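Long-range contacts in CG8862 (Drosophila melanogaster, PDB 3ISM), which probably cleaves DNA and RNA as a magnesium-dependent endonuclease of the DNA/RNA non-specific family, and is held here in a complex with its inhibitor: residues Glu55-Asn65 with Ala103-His111; Arg86-Tyr97 with Glu177-Val186. One frame throughout, in Å; residues are numbered along the deposited sequence.

In the fold
Contact 1 and contact 2 lie at two separate places in one His-Me finger nuclease fold, their centres 28 Å apart and their nearest atoms about 11 Å apart, without touching. The segments alternate along the chain: 55-65, 86-97, 103-111, 177-186. Strand 98-101, which carries His101, the predicted proton acceptor, joins 86-97 of contact 2 to 103-111 of contact 1. Contact 1 is nearer the catalytic centre: the side chain of Ala104 is about 6 Å from the bound magnesium ion, whereas that of Tyr92 in contact 2 is about 11 Å from it. Contact 2, unlike contact 1, adjoins the second subunit and the chain of CG4930.

Contact 1 of 2, residues Glu55-Asn65 with Ala103-His111; sequences EHLTAESVAKN and AAAGNHRLH
Glu55 turns CG anti to its own carbonyl carbon (chi1 -63°) and then runs extended, which carries its carboxylate to Asn107 and His108, both of which have the corresponding first torsion. OE2 takes two hydrogen bonds. His108 NE2 donates to the anti lone pair of Glu55 OE2 at 2.6 Å, with the oxygen tilted from the imidazole plane; Asn107 ND2 reaches the same oxygen on its syn side at 2.9 Å along a nearly straight N-H path of 165°. The Asn107 amide lies flat toward this oxygen, although its plane is turned 57° from the carboxylate. Glu55 OE1 accepts a hydrogen bond from water 1, which in turn accepts from Ala104 N. His108 ND1 is hydrogen-bonded to Asp38 and Asn107 OD1 to Arg145, so both flat groups are held at two ends and their rotation is restricted.

These bonds join strand 49-57, in the mixed sheet, to the loop following strand 98-101 of the His-Me finger. That loop passes the metal site: Ala104 packs on Glu141, a residue of the magnesium-binding site. Leu57 CD2 lies 3.8 Å from Asn107 CB and also packs against Val144 of helix 136-146.

Farther along, side chains and backbone carbonyls meet. Arg109 N donates to Ser61 O at 3.1 Å, while Arg109 NH1 reaches Val62 O at 2.8 Å, approaching from above the carbonyl plane although the acceptor lies within the guanidinium plane. Gly106 CA and Lys64 CG cover opposite faces of that guanidinium, Lys64 running alongside Arg109 in the same direction. Leu110 CG meets Ser61 CB at 3.8 Å, and its CD2 branch touches Glu60 CG. Asn65 ND2 closes on Arg109 O at 2.9 Å, nearly along the C=O axis.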
loop_
_atom_site.group_PDB
_atom_site.type_symbol
_atom_site.label_atom_id
_atom_site.label_comp_id
_atom_site.label_asym_id
_atom_site.label_seq_id
_atom_site.Cartn_x
_atom_site.Cartn_y
_atom_site.Cartn_z
ATOM N N GLU B 55 19.613 1.672 -10.415
ATOM C CA GLU B 55 21.027 1.346 -10.635
ATOM C C GLU B 55 21.404 1.693 -12.062
ATOM O O GLU B 55 20.584 1.594 -12.969
ATOM C CB GLU B 55 21.293 -0.141 -10.391
ATOM C CG GLU B 55 21.038 -0.645 -8.943
ATOM C CD GLU B 55 21.043 -2.184 -8.855
ATOM O OE1 GLU B 55 20.200 -2.826 -9.519
ATOM O OE2 GLU B 55 21.884 -2.754 -8.126
ATOM N N HIS B 56 22.650 2.118 -12.243
ATOM C CA HIS B 56 23.210 2.310 -13.558
ATOM C C HIS B 56 24.466 1.452 -13.620
ATOM O O HIS B 56 25.452 1.746 -12.952
ATOM C CB HIS B 56 23.517 3.795 -13.825
ATOM C CG HIS B 56 24.548 4.017 -14.895
ATOM N ND1 HIS B 56 25.645 4.828 -14.710
ATOM C CD2 HIS B 56 24.663 3.511 -16.147
ATOM C CE1 HIS B 56 26.391 4.818 -15.804
ATOM N NE2 HIS B 56 25.819 4.021 -16.690
ATOM N N LEU B 57 24.407 0.389 -14.418
ATOM C CA LEU B 57 25.476 -0.597 -14.495
ATOM C C LEU B 57 26.299 -0.432 -15.768
ATOM O O LEU B 57 25.761 -0.135 -16.853
ATOM C CB LEU B 57 24.917 -2.028 -14.446
ATOM C CG LEU B 57 23.757 -2.362 -13.497
ATOM C CD1 LEU B 57 23.418 -3.860 -13.619
ATOM C CD2 LEU B 57 24.046 -1.987 -12.034
ATOM N N THR B 58 27.608 -0.613 -15.607
ATOM C CA THR B 58 28.522 -0.759 -16.710
ATOM C C THR B 58 29.274 -2.087 -16.536
ATOM O O THR B 58 29.187 -2.734 -15.479
ATOM C CB THR B 58 29.542 0.404 -16.757
ATOM O OG1 THR B 58 30.244 0.461 -15.511
ATOM C CG2 THR B 58 28.838 1.746 -17.001
ATOM N N ALA B 59 29.989 -2.497 -17.577
ATOM C CA ALA B 59 30.849 -3.675 -17.519
ATOM C C ALA B 59 31.865 -3.517 -16.382
ATOM O O ALA B 59 32.172 -4.485 -15.682
ATOM C CB ALA B 59 31.590 -3.883 -18.864
ATOM N N GLU B 60 32.386 -2.302 -16.208
ATOM C CA GLU B 60 33.362 -2.062 -15.159
ATOM C C GLU B 60 32.766 -2.259 -13.764
ATOM O O GLU B 60 33.407 -2.849 -12.896
ATOM C CB GLU B 60 33.979 -0.673 -15.258
ATOM C CG GLU B 60 35.101 -0.488 -14.248
ATOM C CD GLU B 60 35.860 0.814 -14.377
ATOM O OE1 GLU B 60 35.284 1.825 -14.842
ATOM O OE2 GLU B 60 37.044 0.821 -13.991
ATOM N N SER B 61 31.547 -1.772 -13.555
ATOM C CA SER B 61 30.968 -1.767 -12.222
ATOM C C SER B 61 30.377 -3.115 -11.763
ATOM O O SER B 61 30.043 -3.279 -10.590
ATOM C CB SER B 61 29.962 -0.616 -12.074
ATOM O OG SER B 61 28.716 -0.907 -12.674
ATOM N N VAL B 62 30.242 -4.069 -12.683
ATOM C CA VAL B 62 29.702 -5.389 -12.353
ATOM C C VAL B 62 30.807 -6.441 -12.484
ATOM O O VAL B 62 30.578 -7.630 -12.238
ATOM C CB VAL B 62 28.519 -5.782 -13.275
ATOM C CG1 VAL B 62 27.404 -4.719 -13.227
ATOM C CG2 VAL B 62 29.018 -6.060 -14.729
ATOM N N ALA B 63 32.000 -5.990 -12.869
ATOM C CA ALA B 63 33.137 -6.881 -13.038
ATOM C C ALA B 63 33.670 -7.351 -11.685
ATOM O O ALA B 63 33.762 -6.560 -10.737
ATOM C CB ALA B 63 34.254 -6.201 -13.845
ATOM N N LYS B 64 34.029 -8.635 -11.609
ATOM C CA LYS B 64 34.621 -9.192 -10.394
ATOM C C LYS B 64 35.914 -8.474 -10.055
ATOM O O LYS B 64 36.813 -8.350 -10.880
ATOM C CB LYS B 64 34.828 -10.705 -10.498
ATOM C CG LYS B 64 33.554 -11.495 -10.205
ATOM C CD LYS B 64 33.840 -12.979 -10.065
ATOM C CE LYS B 64 32.557 -13.802 -10.076
ATOM N NZ LYS B 64 32.876 -15.261 -10.089
ATOM N N ASN B 65 35.965 -7.976 -8.827
ATOM C CA ASN B 65 37.056 -7.154 -8.342
ATOM C C ASN B 65 37.675 -7.830 -7.123
ATOM O O ASN B 65 36.986 -8.084 -6.131
ATOM C CB ASN B 65 36.497 -5.773 -7.980
ATOM C CG ASN B 65 37.570 -4.785 -7.547
ATOM O OD1 ASN B 65 38.760 -5.051 -7.651
ATOM N ND2 ASN B 65 37.138 -3.627 -7.062
ATOM N N ALA B 103 18.801 -3.833 -4.678
ATOM C CA ALA B 103 20.037 -3.560 -5.395
ATOM C C ALA B 103 21.027 -4.651 -4.991
ATOM O O ALA B 103 21.494 -4.668 -3.841
ATOM C CB ALA B 103 20.597 -2.181 -5.017
ATOM N N ALA B 104 21.322 -5.563 -5.920
ATOM C CA ALA B 104 22.176 -6.730 -5.644
ATOM C C ALA B 104 23.624 -6.344 -5.367
ATOM O O ALA B 104 24.165 -5.408 -5.965
ATOM C CB ALA B 104 22.112 -7.737 -6.801
ATOM N N ALA B 105 24.245 -7.074 -4.448
ATOM C CA ALA B 105 25.619 -6.803 -4.040
ATOM C C ALA B 105 26.604 -6.928 -5.214
ATOM O O ALA B 105 27.607 -6.201 -5.282
ATOM C CB ALA B 105 26.000 -7.739 -2.920
ATOM N N GLY B 106 26.285 -7.829 -6.149
ATOM C CA GLY B 106 27.100 -8.084 -7.335
ATOM C C GLY B 106 27.044 -7.019 -8.420
ATOM O O GLY B 106 27.804 -7.062 -9.387
ATOM N N ASN B 107 26.127 -6.076 -8.284
ATOM C CA ASN B 107 26.005 -4.982 -9.240
ATOM C C ASN B 107 26.926 -3.817 -8.857
ATOM O O ASN B 107 26.948 -2.776 -9.532
ATOM C CB ASN B 107 24.557 -4.476 -9.248
ATOM C CG ASN B 107 23.563 -5.525 -9.693
ATOM O OD1 ASN B 107 23.921 -6.502 -10.347
ATOM N ND2 ASN B 107 22.295 -5.313 -9.359
ATOM N N HIS B 108 27.646 -3.967 -7.744
ATOM C CA HIS B 108 28.369 -2.834 -7.145
ATOM C C HIS B 108 29.741 -3.217 -6.653
ATOM O O HIS B 108 29.969 -3.362 -5.456
ATOM C CB HIS B 108 27.521 -2.176 -6.046
ATOM C CG HIS B 108 26.144 -1.849 -6.511
ATOM N ND1 HIS B 108 25.881 -0.782 -7.342
ATOM C CD2 HIS B 108 24.972 -2.507 -6.354
ATOM C CE1 HIS B 108 24.596 -0.778 -7.652
ATOM N NE2 HIS B 108 24.022 -1.816 -7.068
ATOM N N ARG B 109 30.664 -3.351 -7.598
ATOM C CA ARG B 109 31.974 -3.905 -7.310
ATOM C C ARG B 109 33.132 -2.955 -7.591
ATOM O O ARG B 109 34.282 -3.378 -7.613
ATOM C CB ARG B 109 32.167 -5.199 -8.091
ATOM C CG ARG B 109 31.333 -6.356 -7.571
ATOM C CD ARG B 109 31.327 -7.436 -8.613
ATOM N NE ARG B 109 30.909 -8.730 -8.098
ATOM C CZ ARG B 109 30.327 -9.665 -8.846
ATOM N NH1 ARG B 109 30.083 -9.427 -10.133
ATOM N NH2 ARG B 109 29.964 -10.822 -8.298
ATOM N N LEU B 110 32.831 -1.675 -7.788
ATOM C CA LEU B 110 33.876 -0.673 -7.950
ATOM C C LEU B 110 34.700 -0.512 -6.670
ATOM O O LEU B 110 35.907 -0.275 -6.725
ATOM C CB LEU B 110 33.278 0.669 -8.369
ATOM C CG LEU B 110 32.690 0.739 -9.780
ATOM C CD1 LEU B 110 31.972 2.066 -9.986
ATOM C CD2 LEU B 110 33.788 0.509 -10.840
ATOM N N HIS B 111 34.039 -0.648 -5.521
ATOM C CA HIS B 111 34.702 -0.476 -4.233
ATOM C C HIS B 111 33.968 -1.253 -3.149
ATOM O O HIS B 111 32.755 -1.455 -3.242
ATOM C CB HIS B 111 34.761 1.007 -3.853
ATOM C CG HIS B 111 35.760 1.313 -2.779
ATOM N ND1 HIS B 111 35.439 1.304 -1.436
ATOM C CD2 HIS B 111 37.077 1.630 -2.850
ATOM C CE1 HIS B 111 36.514 1.606 -0.728
ATOM N NE2 HIS B 111 37.521 1.805 -1.560
HETATM O O HOH W 1 19.673 -5.203 -8.515
HETATM O O HOH W 2 27.036 0.061 -10.735
#

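Contact 2 of 2, residues Arg86-Tyr97 with Glu177-Val186; sequences RSQNTDYRRSGY and EVIGANTVAV
Asp91 meets the turn 180-183 through both carboxylate oxygens. Asp91 holds CG anti to its carbonyl carbon, and from there Asp91 OD1 accepts from Asn182 N at 3.0 Å and Asp91 OD2 from Asn182 ND2 at 2.8 Å. The second bond is nearly straight and uses the syn lone pair, with OD2 in the amide plane; carboxylate and amide stand 76° apart. OD2 also accepts from Gln88 N, at the start of helix 89-92. Replacing Asp91 by an alanine removes both acceptors, and would probably leave Gln88 N, Asn182 N and Asn182 ND2 without their mate and the Asn182 amide free to turn.

Apolar groups continue along the hairpin, whose strands 172-179 and 184-185 are joined by the type I turn, with a G1 bulge in which Thr183 and Val184 both face Ile179. Ile179 places CG1 between its backbone N and carbonyl carbon (chi1 59°), sending CD1 over one face of the Tyr92 ring and to 3.7 Å from Ser95 OG. Val184 divides its branches, CG1 against Tyr92 OH and CG2 to Ser87 CB at 3.7 Å. Val186 CG2 makes a CH-pi contact, 4.0 Å from the Tyr97 ring centroid and 21° off its normal, while Val186 CG1 comes to 3.5 Å from Tyr97 CE1.

Tyr97 OH donates to Glu177 OE1 at 2.8 Å, meeting it from above the carboxylate plane. Glu177 also pairs through its backbone with a strand of the second subunit, extending the sheet across the interface. The contact thus has an acidic group at each end with apolar packing between, and the donors at Asp91 would be expected to stabilise its charge.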
loop_
_atom_site.group_PDB
_atom_site.type_symbol
_atom_site.label_atom_id
_atom_site.label_comp_id
_atom_site.label_asym_id
_atom_site.label_seq_id
_atom_site.Cartn_x
_atom_site.Cartn_y
_atom_site.Cartn_z
ATOM N N ARG B 86 12.143 1.119 10.681
ATOM C CA ARG B 86 13.291 0.265 10.351
ATOM C C ARG B 86 12.959 -1.205 10.417
ATOM O O ARG B 86 12.424 -1.668 11.422
ATOM C CB ARG B 86 14.388 0.452 11.363
ATOM C CG ARG B 86 15.345 1.535 11.070
ATOM C CD ARG B 86 16.287 1.688 12.242
ATOM N NE ARG B 86 16.533 3.099 12.493
ATOM C CZ ARG B 86 17.226 3.568 13.519
ATOM N NH1 ARG B 86 17.761 2.736 14.400
ATOM N NH2 ARG B 86 17.392 4.878 13.638
ATOM N N SER B 87 13.311 -1.955 9.382
ATOM C CA SER B 87 13.381 -3.404 9.543
ATOM C C SER B 87 14.649 -3.783 10.318
ATOM O O SER B 87 15.684 -3.079 10.256
ATOM C CB SER B 87 13.317 -4.136 8.203
ATOM O OG SER B 87 14.312 -3.658 7.311
ATOM N N GLN B 88 14.546 -4.885 11.062
ATOM C CA GLN B 88 15.635 -5.396 11.867
ATOM C C GLN B 88 15.874 -6.863 11.539
ATOM O O GLN B 88 14.971 -7.561 11.071
ATOM C CB GLN B 88 15.310 -5.229 13.357
ATOM C CG GLN B 88 15.100 -3.764 13.801
ATOM C CD GLN B 88 16.422 -2.991 13.953
ATOM O OE1 GLN B 88 17.501 -3.585 14.034
ATOM N NE2 GLN B 88 16.330 -1.661 14.003
ATOM N N ASN B 89 17.089 -7.334 11.785
ATOM C CA ASN B 89 17.393 -8.765 11.656
ATOM C C ASN B 89 16.407 -9.654 12.426
ATOM O O ASN B 89 16.008 -10.701 11.916
ATOM C CB ASN B 89 18.849 -9.074 12.044
ATOM C CG ASN B 89 19.834 -8.675 10.956
ATOM O OD1 ASN B 89 19.544 -8.788 9.763
ATOM N ND2 ASN B 89 21.003 -8.198 11.364
ATOM N N THR B 90 15.971 -9.201 13.607
ATOM C CA THR B 90 14.933 -9.908 14.383
ATOM C C THR B 90 13.643 -10.190 13.605
ATOM O O THR B 90 13.006 -11.220 13.820
ATOM C CB THR B 90 14.559 -9.188 15.714
ATOM O OG1 THR B 90 14.140 -7.837 15.451
ATOM C CG2 THR B 90 15.717 -9.189 16.679
ATOM N N ASP B 91 13.273 -9.297 12.689
ATOM C CA ASP B 91 12.057 -9.462 11.880
ATOM C C ASP B 91 12.119 -10.630 10.895
ATOM O O ASP B 91 11.102 -11.268 10.614
ATOM C CB ASP B 91 11.762 -8.185 11.094
ATOM C CG ASP B 91 11.446 -6.992 11.996
ATOM O OD1 ASP B 91 10.597 -7.140 12.897
ATOM O OD2 ASP B 91 12.033 -5.904 11.773
ATOM N N TYR B 92 13.318 -10.882 10.375
ATOM C CA TYR B 92 13.570 -11.877 9.326
ATOM C C TYR B 92 13.952 -13.239 9.883
ATOM O O TYR B 92 13.778 -14.255 9.196
ATOM C CB TYR B 92 14.728 -11.417 8.440
ATOM C CG TYR B 92 14.361 -10.356 7.447
ATOM C CD1 TYR B 92 14.453 -9.005 7.775
ATOM C CD2 TYR B 92 13.907 -10.697 6.178
ATOM C CE1 TYR B 92 14.109 -8.012 6.850
ATOM C CE2 TYR B 92 13.569 -9.714 5.251
ATOM C CZ TYR B 92 13.669 -8.378 5.599
ATOM O OH TYR B 92 13.332 -7.414 4.685
ATOM N N ARG B 93 14.514 -13.249 11.096
ATOM C CA ARG B 93 15.004 -14.482 11.716
ATOM C C ARG B 93 13.880 -15.480 11.878
ATOM O O ARG B 93 12.866 -15.186 12.516
ATOM C CB ARG B 93 15.643 -14.219 13.084
ATOM C CG ARG B 93 16.353 -15.452 13.667
ATOM C CD ARG B 93 16.464 -15.376 15.179
ATOM N NE ARG B 93 16.967 -16.620 15.771
ATOM C CZ ARG B 93 16.225 -17.480 16.472
ATOM N NH1 ARG B 93 14.933 -17.234 16.683
ATOM N NH2 ARG B 93 16.773 -18.584 16.976
ATOM N N ARG B 94 14.077 -16.648 11.269
ATOM C CA ARG B 94 13.144 -17.774 11.319
ATOM C C ARG B 94 11.740 -17.413 10.825
ATOM O O ARG B 94 10.736 -17.972 11.277
ATOM C CB ARG B 94 13.146 -18.425 12.709
ATOM C CG ARG B 94 14.451 -19.189 12.992
ATOM C CD ARG B 94 14.464 -19.899 14.345
ATOM N NE ARG B 94 15.738 -20.595 14.541
ATOM C CZ ARG B 94 15.957 -21.548 15.445
ATOM N NH1 ARG B 94 14.984 -21.946 16.258
ATOM N NH2 ARG B 94 17.154 -22.112 15.534
ATOM N N SER B 95 11.697 -16.486 9.875
ATOM C CA SER B 95 10.457 -16.035 9.264
ATOM C C SER B 95 10.029 -16.927 8.105
ATOM O O SER B 95 8.866 -16.913 7.697
ATOM C CB SER B 95 10.621 -14.601 8.759
ATOM O OG SER B 95 11.620 -14.520 7.748
ATOM N N GLY B 96 10.975 -17.693 7.578
ATOM C CA GLY B 96 10.759 -18.487 6.381
ATOM C C GLY B 96 11.121 -17.699 5.136
ATOM O O GLY B 96 10.807 -18.121 4.017
ATOM N N TYR B 97 11.781 -16.556 5.325
ATOM C CA TYR B 97 12.144 -15.662 4.218
ATOM C C TYR B 97 13.598 -15.201 4.295
ATOM O O TYR B 97 14.168 -15.052 5.375
ATOM C CB TYR B 97 11.233 -14.423 4.187
ATOM C CG TYR B 97 9.772 -14.735 3.976
ATOM C CD1 TYR B 97 9.286 -15.051 2.706
ATOM C CD2 TYR B 97 8.881 -14.729 5.046
ATOM C CE1 TYR B 97 7.956 -15.363 2.508
ATOM C CE2 TYR B 97 7.542 -15.037 4.863
ATOM C CZ TYR B 97 7.084 -15.352 3.588
ATOM O OH TYR B 97 5.746 -15.653 3.403
ATOM N N GLU B 177 1.616 -11.383 3.793
ATOM C CA GLU B 177 2.120 -11.623 5.125
ATOM C C GLU B 177 2.978 -10.438 5.509
ATOM O O GLU B 177 3.608 -9.803 4.649
ATOM C CB GLU B 177 2.918 -12.944 5.181
ATOM C CG GLU B 177 3.460 -13.269 6.576
ATOM C CD GLU B 177 4.181 -14.611 6.698
ATOM O OE1 GLU B 177 4.239 -15.407 5.730
ATOM O OE2 GLU B 177 4.703 -14.863 7.800
ATOM N N VAL B 178 2.940 -10.101 6.796
ATOM C CA VAL B 178 3.876 -9.145 7.373
ATOM C C VAL B 178 4.619 -9.884 8.479
ATOM O O VAL B 178 4.008 -10.607 9.273
ATOM C CB VAL B 178 3.174 -7.863 7.908
ATOM C CG1 VAL B 178 2.643 -7.020 6.741
ATOM C CG2 VAL B 178 2.047 -8.195 8.894
ATOM N N ILE B 179 5.938 -9.736 8.511
ATOM C CA ILE B 179 6.748 -10.505 9.451
ATOM C C ILE B 179 7.387 -9.661 10.567
ATOM O O ILE B 179 7.776 -8.518 10.356
ATOM C CB ILE B 179 7.826 -11.364 8.713
ATOM C CG1 ILE B 179 8.754 -10.475 7.878
ATOM C CG2 ILE B 179 7.149 -12.426 7.835
ATOM C CD1 ILE B 179 9.964 -11.223 7.264
ATOM N N GLY B 180 7.487 -10.257 11.749
ATOM C CA GLY B 180 8.192 -9.668 12.881
ATOM C C GLY B 180 7.414 -8.566 13.567
ATOM O O GLY B 180 6.376 -8.111 13.062
ATOM N N ALA B 181 7.932 -8.127 14.712
ATOM C CA ALA B 181 7.353 -7.005 15.468
ATOM C C ALA B 181 7.263 -5.739 14.631
ATOM O O ALA B 181 6.366 -4.937 14.825
ATOM C CB ALA B 181 8.150 -6.749 16.751
ATOM N N ASN B 182 8.164 -5.570 13.672
ATOM C CA ASN B 182 8.114 -4.385 12.818
ATOM C C ASN B 182 7.221 -4.539 11.600
ATOM O O ASN B 182 7.173 -3.662 10.765
ATOM C CB ASN B 182 9.519 -3.911 12.445
ATOM C CG ASN B 182 10.327 -3.481 13.675
ATOM O OD1 ASN B 182 9.852 -2.683 14.475
ATOM N ND2 ASN B 182 11.529 -4.027 13.835
ATOM N N THR B 183 6.486 -5.648 11.534
ATOM C CA THR B 183 5.549 -5.916 10.446
ATOM C C THR B 183 6.128 -5.596 9.071
ATOM O O THR B 183 5.612 -4.761 8.339
ATOM C CB THR B 183 4.184 -5.213 10.660
ATOM O OG1 THR B 183 4.355 -3.802 10.561
ATOM C CG2 THR B 183 3.603 -5.540 12.058
ATOM N N VAL B 184 7.218 -6.273 8.729
ATOM C CA VAL B 184 7.844 -6.099 7.418
ATOM C C VAL B 184 6.987 -6.827 6.365
ATOM O O VAL B 184 6.698 -8.012 6.512
ATOM C CB VAL B 184 9.313 -6.590 7.430
ATOM C CG1 VAL B 184 9.998 -6.387 6.041
ATOM C CG2 VAL B 184 10.085 -5.849 8.496
ATOM N N ALA B 185 6.557 -6.098 5.331
ATOM C CA ALA B 185 5.692 -6.666 4.305
ATOM C C ALA B 185 6.407 -7.703 3.437
ATOM O O ALA B 185 7.570 -7.518 3.067
ATOM C CB ALA B 185 5.133 -5.574 3.433
ATOM N N VAL B 186 5.704 -8.788 3.120
ATOM C CA VAL B 186 6.192 -9.791 2.181
ATOM C C VAL B 186 5.497 -9.564 0.837
ATOM O O VAL B 186 4.314 -9.897 0.661
ATOM C CB VAL B 186 5.963 -11.236 2.671
ATOM C CG1 VAL B 186 6.536 -12.231 1.646
ATOM C CG2 VAL B 186 6.597 -11.471 4.085
HETATM O O HOH W 3 6.507 -16.005 9.026
#